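PDB 1IM3: unique short US2 glycoprotein from Human herpesvirus 5, which redirects newly made MHC class I heavy chains through the SEC61 translocon to the cytosol for proteasomal destruction, masking infected cells from cytotoxic T lymphocytes. Local coordinates for residues P1-E6 and D85-R90; P34-G39 and E43-H48; L60-R65 and L76-V81. One frame throughout, in Å; residues are numbered along the deposited sequence.

Interaction 1. Residues P1-E6 and D85-R90; sequences PWFQIE and DVIWLR
With its CG lodged between the backbone N and the carbonyl carbon (chi1 68°), Phe3 turns its ring toward Ile87, whose CG1 holds the same kind of position (chi1 63°), and the two side chains approach from opposite directions. The far end of the ring does the touching: CZ of Phe3 lies 3.5 Å from CG2 of Ile87, and CE1 of Phe3 lies 3.7 Å from CD1 of Ile87. Both branches of the isoleucine thus bear on one end of the ring, and they reach it obliquely. Two residues further along, Ile5 and Leu89 reach toward each other tip to tip. The end methyl CD1 of Ile5 touches CG and CD1 of Leu89, each at 3.8 Å, and sits a little farther from the second leucine methyl. At the outer end Pro1 adds a looser approach, its CB 4.1 Å from OD2 of Asp85. The two segments run almost in the same direction, 6° apart, yet their nearest CA atoms stay 8.7 Å apart, Pro1 to Asp85, so side chains alone bridge the gap. Each segment finds its backbone partners in its own sheet: Gln4 and Glu6 pair with Val24 and Ser22, Ile87 and Leu89 with Leu80 and Leu78. Phe3 also packs on Ile23 of strand 16-25 and on Leu82, joining the two layers near this margin, where Leu89 is buried but Ile5 is exposed. Edge strands 3-12 and 85-91 of two facing sheets thus meet through apolar side chains, packing that fits the beta sandwich of this immunoglobulin-like lumenal domain.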
# COMPACT_ATOMS: atom_id res chain seq x y z
N PRO D 1 -30.36 -3.54 2.04
CA PRO D 1 -29.65 -2.53 1.23
C PRO D 1 -30.32 -2.28 -0.11
O PRO D 1 -30.28 -3.14 -1.00
CB PRO D 1 -28.23 -3.05 1.03
CG PRO D 1 -28.06 -3.93 2.24
CD PRO D 1 -29.44 -4.61 2.45
N TRP D 2 -30.94 -1.11 -0.27
CA TRP D 2 -31.60 -0.77 -1.52
C TRP D 2 -31.30 0.68 -1.87
O TRP D 2 -30.91 1.47 -1.00
CB TRP D 2 -33.12 -0.95 -1.43
CG TRP D 2 -33.80 0.11 -0.59
CD1 TRP D 2 -33.99 0.10 0.76
CD2 TRP D 2 -34.38 1.35 -1.06
NE1 TRP D 2 -34.66 1.24 1.17
CE2 TRP D 2 -34.91 2.02 0.07
CE3 TRP D 2 -34.51 1.95 -2.32
CZ2 TRP D 2 -35.55 3.26 -0.02
CZ3 TRP D 2 -35.15 3.18 -2.41
CH2 TRP D 2 -35.66 3.83 -1.27
N PHE D 3 -31.50 1.03 -3.13
CA PHE D 3 -31.28 2.39 -3.57
C PHE D 3 -31.69 2.51 -5.02
O PHE D 3 -31.62 1.55 -5.77
CB PHE D 3 -29.80 2.78 -3.42
CG PHE D 3 -28.88 2.04 -4.33
CD1 PHE D 3 -28.81 2.36 -5.69
CD2 PHE D 3 -28.10 0.98 -3.86
CE1 PHE D 3 -27.99 1.64 -6.56
CE2 PHE D 3 -27.28 0.25 -4.72
CZ PHE D 3 -27.22 0.58 -6.07
N GLN D 4 -32.15 3.69 -5.41
CA GLN D 4 -32.50 3.90 -6.80
C GLN D 4 -32.06 5.29 -7.23
O GLN D 4 -32.19 6.26 -6.48
CB GLN D 4 -34.00 3.70 -7.04
CG GLN D 4 -34.90 4.59 -6.22
CD GLN D 4 -36.35 4.62 -6.73
OE1 GLN D 4 -37.16 5.44 -6.28
NE2 GLN D 4 -36.67 3.72 -7.69
N ILE D 5 -31.52 5.36 -8.44
CA ILE D 5 -31.04 6.60 -9.02
C ILE D 5 -32.21 7.41 -9.55
O ILE D 5 -32.92 6.95 -10.43
CB ILE D 5 -30.09 6.30 -10.17
CG1 ILE D 5 -28.92 5.48 -9.64
CG2 ILE D 5 -29.63 7.59 -10.83
CD1 ILE D 5 -27.94 5.07 -10.71
N GLU D 6 -32.40 8.62 -9.02
CA GLU D 6 -33.49 9.46 -9.47
C GLU D 6 -33.05 10.33 -10.63
O GLU D 6 -33.71 10.39 -11.65
CB GLU D 6 -34.00 10.36 -8.35
CG GLU D 6 -34.60 9.63 -7.17
CD GLU D 6 -35.32 10.58 -6.22
OE1 GLU D 6 -34.80 11.69 -5.96
OE2 GLU D 6 -36.40 10.22 -5.73
N ASP D 85 -21.79 -0.84 -1.34
CA ASP D 85 -22.02 -1.30 -2.70
C ASP D 85 -21.52 -0.24 -3.66
O ASP D 85 -21.86 0.94 -3.52
CB ASP D 85 -23.51 -1.57 -2.95
CG ASP D 85 -24.01 -2.82 -2.23
OD1 ASP D 85 -23.28 -3.84 -2.22
OD2 ASP D 85 -25.14 -2.77 -1.68
N VAL D 86 -20.73 -0.68 -4.62
CA VAL D 86 -20.16 0.20 -5.63
C VAL D 86 -21.01 0.27 -6.88
O VAL D 86 -21.48 -0.75 -7.39
CB VAL D 86 -18.73 -0.29 -6.05
CG1 VAL D 86 -18.10 0.68 -7.04
CG2 VAL D 86 -17.85 -0.45 -4.83
N ILE D 87 -21.23 1.47 -7.37
CA ILE D 87 -21.97 1.64 -8.62
C ILE D 87 -21.33 2.81 -9.34
O ILE D 87 -20.91 3.78 -8.71
CB ILE D 87 -23.47 1.97 -8.40
CG1 ILE D 87 -23.62 3.30 -7.68
CG2 ILE D 87 -24.13 0.87 -7.60
CD1 ILE D 87 -25.05 3.72 -7.54
N TRP D 88 -21.25 2.70 -10.66
CA TRP D 88 -20.71 3.76 -11.47
C TRP D 88 -21.83 4.39 -12.27
O TRP D 88 -22.69 3.68 -12.80
CB TRP D 88 -19.66 3.23 -12.44
CG TRP D 88 -18.37 2.83 -11.81
CD1 TRP D 88 -18.11 1.68 -11.12
CD2 TRP D 88 -17.14 3.56 -11.85
NE1 TRP D 88 -16.79 1.64 -10.74
CE2 TRP D 88 -16.17 2.78 -11.18
CE3 TRP D 88 -16.76 4.79 -12.41
CZ2 TRP D 88 -14.84 3.19 -11.05
CZ3 TRP D 88 -15.43 5.19 -12.28
CH2 TRP D 88 -14.48 4.39 -11.61
N LEU D 89 -21.84 5.72 -12.35
CA LEU D 89 -22.81 6.44 -13.16
C LEU D 89 -21.97 7.14 -14.21
O LEU D 89 -20.80 7.39 -14.00
CB LEU D 89 -23.59 7.48 -12.34
CG LEU D 89 -24.76 7.02 -11.49
CD1 LEU D 89 -24.30 6.01 -10.48
CD2 LEU D 89 -25.37 8.21 -10.78
N ARG D 90 -22.56 7.45 -15.35
CA ARG D 90 -21.86 8.17 -16.40
C ARG D 90 -22.77 9.34 -16.80
O ARG D 90 -23.95 9.13 -16.97
CB ARG D 90 -21.59 7.21 -17.56
CG ARG D 90 -20.57 7.70 -18.56
CD ARG D 90 -19.98 6.53 -19.36
NE ARG D 90 -19.42 6.97 -20.64
CZ ARG D 90 -20.15 7.32 -21.71
NH1 ARG D 90 -21.48 7.28 -21.67
NH2 ARG D 90 -19.54 7.71 -22.82

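Interaction 2. Residues P34-G39 and E43-H48; sequences PKADYG and ENLYVH
A beta hairpin made by strands 30-37 and 42-44 forms one margin of a sheet in the immunoglobulin-like lumenal domain. Ala36 and Glu43 are its hydrogen-bonded pair: Ala36 N gives a nearly straight bond to Glu43 O (2.9 Å), and Glu43 N returns a longer one to Ala36 O (3.3 Å). Lys35 and Asn44 form the adjoining non-hydrogen-bonded pair, and beyond it Leu45 N bonds to Pro34 O (2.8 Å), keeping the two segments together where strand 42-44 ends. The side chains of Lys35 and Asn44 lie alongside each other. Bends at chi2 (91°) and chi4 (63°) curl the lysine so that NZ meets Asn44 OD1 at 2.7 Å, tilted 26° from the plane of the amide carbonyl. Nearer the turn, Tyr38 OH donates to Glu43 OE1 (2.6 Å), which lies at the ring edge; the hydroxyl meets this oxygen on its anti side, and ring and carboxylate planes stand steeply across each other. On the face opposite Lys35 and Asn44, Leu45 packs with CD2 3.9 Å from Ala36 CB, and is buried against Leu76 and Leu67. Lys35 NZ also forms a salt bridge with Asp33 and a hydrogen bond to the backbone of another protein's chain, to which Asn44 ND2 donates as well. Asn44 OD1 thus helps hold the buried ammonium, whose charge is probably balanced chiefly by Asp33, while the same polar pair presents its nitrogens to the bound partner and Leu45 closes the apolar core behind it.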
# COMPACT_ATOMS: atom_id res chain seq x y z
N PRO D 34 -16.22 11.43 -7.69
CA PRO D 34 -16.33 11.92 -9.07
C PRO D 34 -15.03 11.96 -9.87
O PRO D 34 -13.99 12.36 -9.36
CB PRO D 34 -16.95 13.31 -8.89
CG PRO D 34 -16.31 13.78 -7.64
CD PRO D 34 -16.36 12.54 -6.73
N LYS D 35 -15.10 11.53 -11.12
CA LYS D 35 -13.93 11.53 -11.99
C LYS D 35 -14.21 12.23 -13.30
O LYS D 35 -15.34 12.19 -13.80
CB LYS D 35 -13.47 10.11 -12.35
CG LYS D 35 -12.74 9.29 -11.28
CD LYS D 35 -13.72 8.44 -10.45
CE LYS D 35 -13.04 7.27 -9.72
NZ LYS D 35 -12.02 7.62 -8.68
N ALA D 36 -13.20 12.90 -13.85
CA ALA D 36 -13.34 13.56 -15.13
C ALA D 36 -12.86 12.52 -16.13
O ALA D 36 -11.86 11.84 -15.91
CB ALA D 36 -12.46 14.79 -15.21
N ASP D 37 -13.59 12.35 -17.22
CA ASP D 37 -13.15 11.39 -18.23
C ASP D 37 -12.76 12.18 -19.47
O ASP D 37 -13.58 12.88 -20.04
CB ASP D 37 -14.25 10.41 -18.60
CG ASP D 37 -13.74 9.27 -19.44
OD1 ASP D 37 -12.72 9.46 -20.15
OD2 ASP D 37 -14.35 8.18 -19.41
N TYR D 38 -11.49 12.06 -19.86
CA TYR D 38 -10.98 12.77 -21.03
C TYR D 38 -10.97 11.84 -22.24
O TYR D 38 -10.23 12.05 -23.20
CB TYR D 38 -9.56 13.29 -20.77
CG TYR D 38 -9.47 14.18 -19.55
CD1 TYR D 38 -10.43 15.15 -19.30
CD2 TYR D 38 -8.40 14.06 -18.67
CE1 TYR D 38 -10.32 16.00 -18.20
CE2 TYR D 38 -8.28 14.89 -17.57
CZ TYR D 38 -9.24 15.86 -17.35
OH TYR D 38 -9.12 16.70 -16.27
N GLY D 39 -11.81 10.82 -22.19
CA GLY D 39 -11.88 9.86 -23.27
C GLY D 39 -10.77 8.86 -23.10
O GLY D 39 -9.71 8.98 -23.70
N GLU D 43 -8.97 11.76 -14.34
CA GLU D 43 -8.43 12.08 -13.04
C GLU D 43 -9.57 12.38 -12.10
O GLU D 43 -10.69 12.68 -12.51
CB GLU D 43 -7.49 13.28 -13.11
CG GLU D 43 -8.08 14.50 -13.77
CD GLU D 43 -7.18 15.71 -13.64
OE1 GLU D 43 -7.16 16.54 -14.56
OE2 GLU D 43 -6.50 15.82 -12.60
N ASN D 44 -9.27 12.29 -10.82
CA ASN D 44 -10.26 12.54 -9.80
C ASN D 44 -10.63 14.01 -9.73
O ASN D 44 -9.80 14.88 -9.96
CB ASN D 44 -9.72 12.04 -8.46
CG ASN D 44 -9.75 10.53 -8.36
OD1 ASN D 44 -10.50 9.87 -9.07
ND2 ASN D 44 -8.94 9.98 -7.47
N LEU D 45 -11.90 14.27 -9.43
CA LEU D 45 -12.40 15.61 -9.28
C LEU D 45 -12.67 15.77 -7.80
O LEU D 45 -12.99 14.82 -7.09
CB LEU D 45 -13.69 15.81 -10.02
CG LEU D 45 -13.54 15.81 -11.55
CD1 LEU D 45 -14.93 15.82 -12.20
CD2 LEU D 45 -12.72 17.04 -11.99
N TYR D 46 -12.53 17.01 -7.35
CA TYR D 46 -12.78 17.35 -5.96
C TYR D 46 -13.85 18.41 -5.84
O TYR D 46 -13.70 19.51 -6.41
CB TYR D 46 -11.53 17.88 -5.34
CG TYR D 46 -10.50 16.85 -5.50
CD1 TYR D 46 -10.42 15.77 -4.61
CD2 TYR D 46 -9.61 16.89 -6.57
CE1 TYR D 46 -9.49 14.77 -4.79
CE2 TYR D 46 -8.67 15.88 -6.77
CZ TYR D 46 -8.61 14.84 -5.87
OH TYR D 46 -7.65 13.88 -6.09
N VAL D 47 -14.92 18.06 -5.12
CA VAL D 47 -16.04 18.95 -4.91
C VAL D 47 -16.16 19.41 -3.47
O VAL D 47 -15.88 18.65 -2.54
CB VAL D 47 -17.35 18.29 -5.34
CG1 VAL D 47 -17.14 17.65 -6.68
CG2 VAL D 47 -17.83 17.30 -4.30
N HIS D 48 -16.59 20.66 -3.30
CA HIS D 48 -16.78 21.25 -1.99
C HIS D 48 -17.92 20.51 -1.29
O HIS D 48 -18.84 20.04 -1.98
CB HIS D 48 -17.08 22.74 -2.15
CG HIS D 48 -17.11 23.50 -0.86
ND1 HIS D 48 -18.20 23.46 -0.01
CD2 HIS D 48 -16.19 24.28 -0.27
CE1 HIS D 48 -17.93 24.20 1.05
NE2 HIS D 48 -16.72 24.70 0.93

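Interaction 3. Residues L60-R65 and L76-V81; sequences LKWNVR and LALRLV
CD2 of Leu78 presses on one face of the Trp62 indole, 3.4 Å from CZ2, and this is the tight point of the contact. The methyl sits at the rim of that face, almost directly over CZ2; CE2 of Trp62 is 3.7 Å from the same Leu78 CD2. The two side chains come from opposite directions, one from each sheet. Trp62 sets its CG between the backbone N and the carbonyl carbon (chi1 59°), which carries the indole across the space between the sheets. Leu78 swings CG away from its own backbone N (chi1 -171°) and raises one methyl to the ring. Toward Leu80 the fit is slacker: CD1 of Leu80 lies 4.4 Å from CZ3 of Trp62 and approaches it obliquely. The backbones never come close, with the nearest CA atoms, those of Trp62 and Leu78, 11.1 Å apart. Phe32 also meets the indole, its ring inclined at about 45°, and Ile23 and Leu89 pack on Trp62 as well. Polar groups lie on the outward sides of the same strands. In strand 59-68, Lys61 and Arg65 are exposed; Arg65 forms a salt bridge with Asp51 and a weak bond from its NE to Asn63 O. In strand 75-82, Arg79 forms a salt bridge with Asp33 and donates to the backbone of another protein's chain. The closest approaches are all between carbon atoms, one methyl on an aromatic face being the principal meeting point, and the segments share no hydrogen bond. Cohesion here probably rests on dispersion and on the exclusion of water from the centre of the sandwich, with charge pairing left to the outer faces of the two sheets.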
# COMPACT_ATOMS: atom_id res chain seq x y z
N LEU D 60 -28.87 10.65 -1.02
CA LEU D 60 -27.57 11.24 -1.33
C LEU D 60 -27.84 12.11 -2.55
O LEU D 60 -28.31 11.63 -3.60
CB LEU D 60 -26.54 10.15 -1.62
CG LEU D 60 -25.05 10.46 -1.83
CD1 LEU D 60 -24.82 10.69 -3.27
CD2 LEU D 60 -24.58 11.67 -1.00
N LYS D 61 -27.58 13.40 -2.42
CA LYS D 61 -27.80 14.32 -3.52
C LYS D 61 -26.58 15.20 -3.76
O LYS D 61 -25.85 15.56 -2.82
CB LYS D 61 -29.01 15.20 -3.23
CG LYS D 61 -30.32 14.44 -3.14
CD LYS D 61 -31.43 15.36 -2.67
CE LYS D 61 -32.79 14.67 -2.75
NZ LYS D 61 -33.88 15.62 -2.41
N TRP D 62 -26.37 15.55 -5.02
CA TRP D 62 -25.25 16.40 -5.33
C TRP D 62 -25.71 17.54 -6.22
O TRP D 62 -26.67 17.42 -6.97
CB TRP D 62 -24.12 15.60 -5.98
CG TRP D 62 -24.45 14.89 -7.23
CD1 TRP D 62 -24.19 15.31 -8.50
CD2 TRP D 62 -25.01 13.57 -7.36
NE1 TRP D 62 -24.53 14.33 -9.41
CE2 TRP D 62 -25.04 13.26 -8.74
CE3 TRP D 62 -25.48 12.61 -6.45
CZ2 TRP D 62 -25.51 12.03 -9.23
CZ3 TRP D 62 -25.95 11.39 -6.93
CH2 TRP D 62 -25.96 11.11 -8.31
N ASN D 63 -25.01 18.66 -6.10
CA ASN D 63 -25.30 19.87 -6.83
C ASN D 63 -23.97 20.59 -7.05
O ASN D 63 -23.72 21.68 -6.55
CB ASN D 63 -26.24 20.76 -6.01
CG ASN D 63 -26.68 22.00 -6.77
OD1 ASN D 63 -26.72 21.99 -8.00
ND2 ASN D 63 -27.03 23.07 -6.05
N VAL D 64 -23.10 19.93 -7.80
CA VAL D 64 -21.78 20.45 -8.11
C VAL D 64 -21.88 21.73 -8.92
O VAL D 64 -22.49 21.75 -9.99
CB VAL D 64 -20.97 19.40 -8.89
CG1 VAL D 64 -19.60 19.96 -9.25
CG2 VAL D 64 -20.82 18.15 -8.04
N ARG D 65 -21.29 22.81 -8.41
CA ARG D 65 -21.37 24.09 -9.10
C ARG D 65 -20.00 24.71 -9.35
O ARG D 65 -19.13 24.72 -8.47
CB ARG D 65 -22.26 25.06 -8.29
CG ARG D 65 -23.72 24.61 -8.14
CD ARG D 65 -24.40 25.22 -6.93
NE ARG D 65 -24.02 24.57 -5.68
CZ ARG D 65 -24.50 24.90 -4.49
NH1 ARG D 65 -25.39 25.88 -4.39
NH2 ARG D 65 -24.10 24.25 -3.40
N LEU D 76 -18.53 12.73 -17.27
CA LEU D 76 -18.39 12.65 -15.82
C LEU D 76 -18.54 11.18 -15.44
O LEU D 76 -19.58 10.58 -15.69
CB LEU D 76 -19.48 13.46 -15.10
CG LEU D 76 -19.52 13.30 -13.56
CD1 LEU D 76 -18.24 13.85 -12.96
CD2 LEU D 76 -20.70 14.03 -12.96
N ALA D 77 -17.48 10.60 -14.88
CA ALA D 77 -17.55 9.21 -14.43
C ALA D 77 -17.73 9.32 -12.92
O ALA D 77 -16.83 9.77 -12.21
CB ALA D 77 -16.27 8.46 -14.75
N LEU D 78 -18.89 8.92 -12.44
CA LEU D 78 -19.19 9.04 -11.03
C LEU D 78 -19.21 7.70 -10.31
O LEU D 78 -20.13 6.91 -10.49
CB LEU D 78 -20.54 9.74 -10.88
CG LEU D 78 -20.98 10.15 -9.48
CD1 LEU D 78 -19.89 10.99 -8.82
CD2 LEU D 78 -22.29 10.96 -9.59
N ARG D 79 -18.19 7.45 -9.50
CA ARG D 79 -18.12 6.22 -8.73
C ARG D 79 -18.75 6.52 -7.38
O ARG D 79 -18.42 7.50 -6.73
CB ARG D 79 -16.67 5.76 -8.54
CG ARG D 79 -16.50 4.56 -7.60
CD ARG D 79 -15.04 4.07 -7.50
NE ARG D 79 -14.91 3.00 -6.51
CZ ARG D 79 -14.63 3.20 -5.23
NH1 ARG D 79 -14.43 4.43 -4.74
NH2 ARG D 79 -14.55 2.16 -4.42
N LEU D 80 -19.69 5.68 -6.97
CA LEU D 80 -20.35 5.90 -5.69
C LEU D 80 -20.31 4.61 -4.90
O LEU D 80 -20.37 3.53 -5.48
CB LEU D 80 -21.82 6.28 -5.90
CG LEU D 80 -22.15 7.57 -6.65
CD1 LEU D 80 -23.65 7.67 -6.82
CD2 LEU D 80 -21.62 8.78 -5.88
N VAL D 81 -20.13 4.70 -3.59
CA VAL D 81 -20.21 3.49 -2.81
C VAL D 81 -21.21 3.81 -1.72
O VAL D 81 -21.04 4.73 -0.92
CB VAL D 81 -18.82 2.97 -2.31
CG1 VAL D 81 -17.73 3.94 -2.63
CG2 VAL D 81 -18.89 2.59 -0.86

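In the fold
All three contacts lie in one immunoglobulin-like sandwich. Interaction 3 sits at its heart, about 2 Å from the chain centre, while interactions 1 and 2, with centres about 18 Å apart, lie on opposite sides of it. Strands 42-44, 30-37, 75-82 and 85-91 form one sheet in that order, shared by all three contacts; interactions 1 and 3 tie it to the other sheet, through strands 3-12 and 59-68. Along the chain, interaction 1 brings the N-terminal residues to a strand near the C-terminus, and interactions 2 and 3 follow in turn between them. Trp88 packs on Lys35, linking the outer contacts where the shared sheet meets another protein's chain.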